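Local coordinates for protein Mypaa.01249.c (Mycobacterium paratuberculosis, PDB 3RD5) that is of unknown specific function but belongs to the short-chain dehydrogenase/reductase family and probably acts as an oxidoreductase, at residues R34-R39 with Q234-A239. Sequence-based numbering, arbitrary orientation. Where two conformers were deposited one is given.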
ATOM      1  N   ARG A  34     -15.315   2.080   2.082  1.00 15.11           N
ATOM      2  CA  ARG A  34     -16.786   2.000   1.998  1.00 16.16           C
ATOM      3  C   ARG A  34     -17.229   0.541   1.877  1.00 15.67           C
ATOM      4  O   ARG A  34     -18.175   0.100   2.564  1.00 15.75           O
ATOM      5  CB  ARG A  34     -17.304   2.849   0.818  1.00 17.36           C
ATOM      6  CG  ARG A  34     -18.799   2.895   0.670  1.00 21.41           C
ATOM      7  CD  ARG A  34     -19.184   3.512  -0.680  1.00 23.89           C
ATOM      8  NE  ARG A  34     -18.987   2.546  -1.784  1.00 23.59           N
ATOM      9  CZ  ARG A  34     -18.832   2.864  -3.072  1.00 26.43           C
ATOM     10  NH1 ARG A  34     -18.798   4.137  -3.489  1.00 28.36           N
ATOM     11  NH2 ARG A  34     -18.730   1.891  -3.952  1.00 27.29           N
ATOM     12  N   GLU A  35     -16.609  -0.223   0.969  1.00 14.53           N
ATOM     13  CA  GLU A  35     -17.057  -1.587   0.713  1.00 14.75           C
ATOM     14  C   GLU A  35     -16.731  -2.506   1.885  1.00 14.53           C
ATOM     15  O   GLU A  35     -17.537  -3.370   2.245  1.00 16.01           O
ATOM     16  CB  GLU A  35     -16.448  -2.131  -0.576  1.00 15.18           C
ATOM     17  CG  GLU A  35     -16.879  -1.394  -1.838  1.00 16.47           C
ATOM     18  CD  GLU A  35     -18.328  -1.637  -2.252  1.00 22.26           C
ATOM     19  OE1 GLU A  35     -18.964  -2.580  -1.790  1.00 22.27           O
ATOM     20  OE2 GLU A  35     -18.812  -0.897  -3.148  1.00 28.00           O
ATOM     21  N   LEU A  36     -15.567  -2.344   2.502  1.00 13.70           N
ATOM     22  CA  LEU A  36     -15.276  -3.167   3.671  1.00 13.83           C
ATOM     23  C   LEU A  36     -16.195  -2.846   4.866  1.00 14.04           C
ATOM     24  O   LEU A  36     -16.677  -3.750   5.583  1.00 15.71           O
ATOM     25  CB  LEU A  36     -13.802  -3.015   4.080  1.00 13.56           C
ATOM     26  CG  LEU A  36     -12.848  -3.571   3.048  1.00 13.66           C
ATOM     27  CD1 LEU A  36     -11.412  -3.116   3.345  1.00 17.08           C
ATOM     28  CD2 LEU A  36     -12.950  -5.123   3.014  1.00 18.06           C
ATOM     29  N   ALA A  37     -16.479  -1.563   5.091  1.00 14.36           N
ATOM     30  CA  ALA A  37     -17.389  -1.182   6.157  1.00 14.65           C
ATOM     31  C   ALA A  37     -18.812  -1.733   5.905  1.00 15.09           C
ATOM     32  O   ALA A  37     -19.503  -2.118   6.846  1.00 15.26           O
ATOM     33  CB  ALA A  37     -17.419   0.374   6.326  1.00 15.56           C
ATOM     34  N   ARG A  38     -19.254  -1.730   4.651  1.00 16.02           N
ATOM     35  CA  ARG A  38     -20.586  -2.282   4.297  0.50 16.19           C
ATOM     36  C   ARG A  38     -20.684  -3.776   4.661  1.00 15.80           C
ATOM     37  O   ARG A  38     -21.788  -4.277   4.904  1.00 16.61           O
ATOM     38  CB  ARG A  38     -20.865  -2.068   2.789  0.50 17.65           C
ATOM     39  CG  ARG A  38     -22.146  -2.661   2.226  0.50 21.15           C
ATOM     40  CD  ARG A  38     -22.266  -2.634   0.664  0.50 22.21           C
ATOM     41  NE  ARG A  38     -21.127  -3.254  -0.083  0.50 23.14           N
ATOM     42  CZ  ARG A  38     -21.039  -4.555  -0.405  0.50 25.72           C
ATOM     43  NH1 ARG A  38     -22.003  -5.407  -0.042  0.50 27.15           N
ATOM     44  NH2 ARG A  38     -19.954  -5.013  -1.054  0.50 26.55           N
ATOM     45  N   ARG A  39     -19.530  -4.460   4.680  1.00 16.16           N
ATOM     46  CA  ARG A  39     -19.447  -5.884   5.031  1.00 17.56           C
ATOM     47  C   ARG A  39     -19.107  -6.118   6.505  1.00 17.01           C
ATOM     48  O   ARG A  39     -18.811  -7.251   6.897  1.00 18.70           O
ATOM     49  CB  ARG A  39     -18.491  -6.613   4.100  1.00 19.24           C
ATOM     50  CG  ARG A  39     -18.937  -6.575   2.602  1.00 23.70           C
ATOM     51  CD  ARG A  39     -20.250  -7.138   2.350  1.00 30.23           C
ATOM     52  NE  ARG A  39     -20.231  -8.585   2.457  1.00 34.78           N
ATOM     53  CZ  ARG A  39     -21.217  -9.354   2.901  1.00 36.23           C
ATOM     54  NH1 ARG A  39     -22.385  -8.845   3.334  1.00 37.86           N
ATOM     55  NH2 ARG A  39     -21.036 -10.664   2.911  1.00 34.84           N
ATOM     56  N   GLN A 234      -9.694  -4.303  -7.149  1.00 11.86           N
ATOM     57  CA  GLN A 234      -8.459  -5.076  -7.180  1.00 12.22           C
ATOM     58  C   GLN A 234      -7.928  -5.249  -5.753  1.00 12.42           C
ATOM     59  O   GLN A 234      -7.556  -6.361  -5.324  1.00 13.14           O
ATOM     60  CB  GLN A 234      -7.440  -4.412  -8.104  1.00 12.51           C
ATOM     61  CG  GLN A 234      -7.958  -3.858  -9.443  1.00 12.09           C
ATOM     62  CD  GLN A 234      -8.768  -4.818 -10.269  1.00 12.34           C
ATOM     63  OE1 GLN A 234      -8.449  -6.026 -10.323  1.00 13.95           O
ATOM     64  NE2 GLN A 234      -9.816  -4.284 -10.960  1.00 13.65           N
ATOM     65  N   THR A 235      -7.862  -4.148  -5.018  1.00 11.84           N
ATOM     66  CA  THR A 235      -7.443  -4.179  -3.618  1.00 12.19           C
ATOM     67  C   THR A 235      -8.360  -5.062  -2.765  1.00 12.46           C
ATOM     68  O   THR A 235      -7.894  -5.825  -1.925  1.00 13.11           O
ATOM     69  CB  THR A 235      -7.415  -2.783  -3.028  1.00 12.71           C
ATOM     70  OG1 THR A 235      -6.575  -1.935  -3.816  1.00 12.95           O
ATOM     71  CG2 THR A 235      -6.901  -2.787  -1.594  1.00 13.46           C
ATOM     72  N   LEU A 236      -9.664  -4.939  -2.999  1.00 11.88           N
ATOM     73  CA  LEU A 236     -10.656  -5.682  -2.215  1.00 12.81           C
ATOM     74  C   LEU A 236     -10.530  -7.200  -2.399  1.00 12.83           C
ATOM     75  O   LEU A 236     -10.719  -7.973  -1.473  1.00 13.55           O
ATOM     76  CB  LEU A 236     -12.066  -5.165  -2.555  1.00 13.01           C
ATOM     77  CG  LEU A 236     -12.395  -3.749  -2.048  1.00 13.03           C
ATOM     78  CD1 LEU A 236     -13.668  -3.169  -2.730  1.00 15.03           C
ATOM     79  CD2 LEU A 236     -12.512  -3.727  -0.511  1.00 14.14           C
ATOM     80  N   TYR A 237     -10.187  -7.619  -3.625  1.00 12.82           N
ATOM     81  CA  TYR A 237      -9.902  -9.022  -3.901  1.00 13.37           C
ATOM     82  C   TYR A 237      -8.650  -9.482  -3.123  1.00 12.94           C
ATOM     83  O   TYR A 237      -8.676 -10.488  -2.410  1.00 13.48           O
ATOM     84  CB  TYR A 237      -9.728  -9.209  -5.408  1.00 14.24           C
ATOM     85  CG  TYR A 237      -9.527 -10.622  -5.907  1.00 14.66           C
ATOM     86  CD1 TYR A 237      -8.277 -11.202  -5.879  1.00 16.39           C
ATOM     87  CD2 TYR A 237     -10.550 -11.313  -6.501  1.00 16.91           C
ATOM     88  CE1 TYR A 237      -8.037 -12.459  -6.450  1.00 18.63           C
ATOM     89  CE2 TYR A 237     -10.315 -12.565  -7.069  1.00 18.91           C
ATOM     90  CZ  TYR A 237      -9.061 -13.102  -7.032  1.00 20.05           C
ATOM     91  OH  TYR A 237      -8.846 -14.354  -7.613  1.00 26.10           O
ATOM     92  N   ALA A 238      -7.573  -8.704  -3.181  1.00 12.77           N
ATOM     93  CA  ALA A 238      -6.361  -9.027  -2.422  1.00 12.81           C
ATOM     94  C   ALA A 238      -6.594  -9.049  -0.905  1.00 13.28           C
ATOM     95  O   ALA A 238      -6.021  -9.869  -0.200  1.00 14.80           O
ATOM     96  CB  ALA A 238      -5.228  -8.047  -2.762  1.00 13.45           C
ATOM     97  N   ALA A 239      -7.483  -8.188  -0.420  1.00 12.90           N
ATOM     98  CA  ALA A 239      -7.769  -8.115   1.027  1.00 12.89           C
ATOM     99  C   ALA A 239      -8.619  -9.232   1.545  1.00 13.67           C
ATOM    100  O   ALA A 239      -8.624  -9.457   2.756  1.00 14.92           O
ATOM    101  CB  ALA A 239      -8.445  -6.786   1.355  1.00 14.61           C
TER
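The carboxylate of E35, whose CB rests 3.7 Å from CD1 of L236 with CG close by, is held between two guanidinium groups. R34 meets it edge-on, NH2 to OE2 at 2.9 Å in a nearly straight bond (178°) that reaches the anti side of the oxygen. In one of its two conformers R38 comes side-on, NE (2.8 Å) and NH2 (2.7 Å) both reaching OE1 of E35 in bent bonds, a less certain grip, while CG of R39 lies over one face of the R38 guanidinium, toward its rim. Bent at chi2 (-71°), the E35 chain turns its acid away from the opposing helix and leaves its methylenes for the leucine. The other methyl, CD2 of L236, packs on CG of L36 at 3.6 Å, the two leucines passing in opposite directions. Helices 27-38 and 226-240 thus meet on one side of the largely parallel sheet of a Rossmann fold, with L36 also touching I91 on strand 87-92. Between the segments the touch is leucine methyls on aliphatic carbons, without a hydrogen bond; the carboxylate's charge is probably offset by arginines of its own helix, and R34, salt-bridged also to D229 earlier on helix 226-240, adds a charged link just beyond.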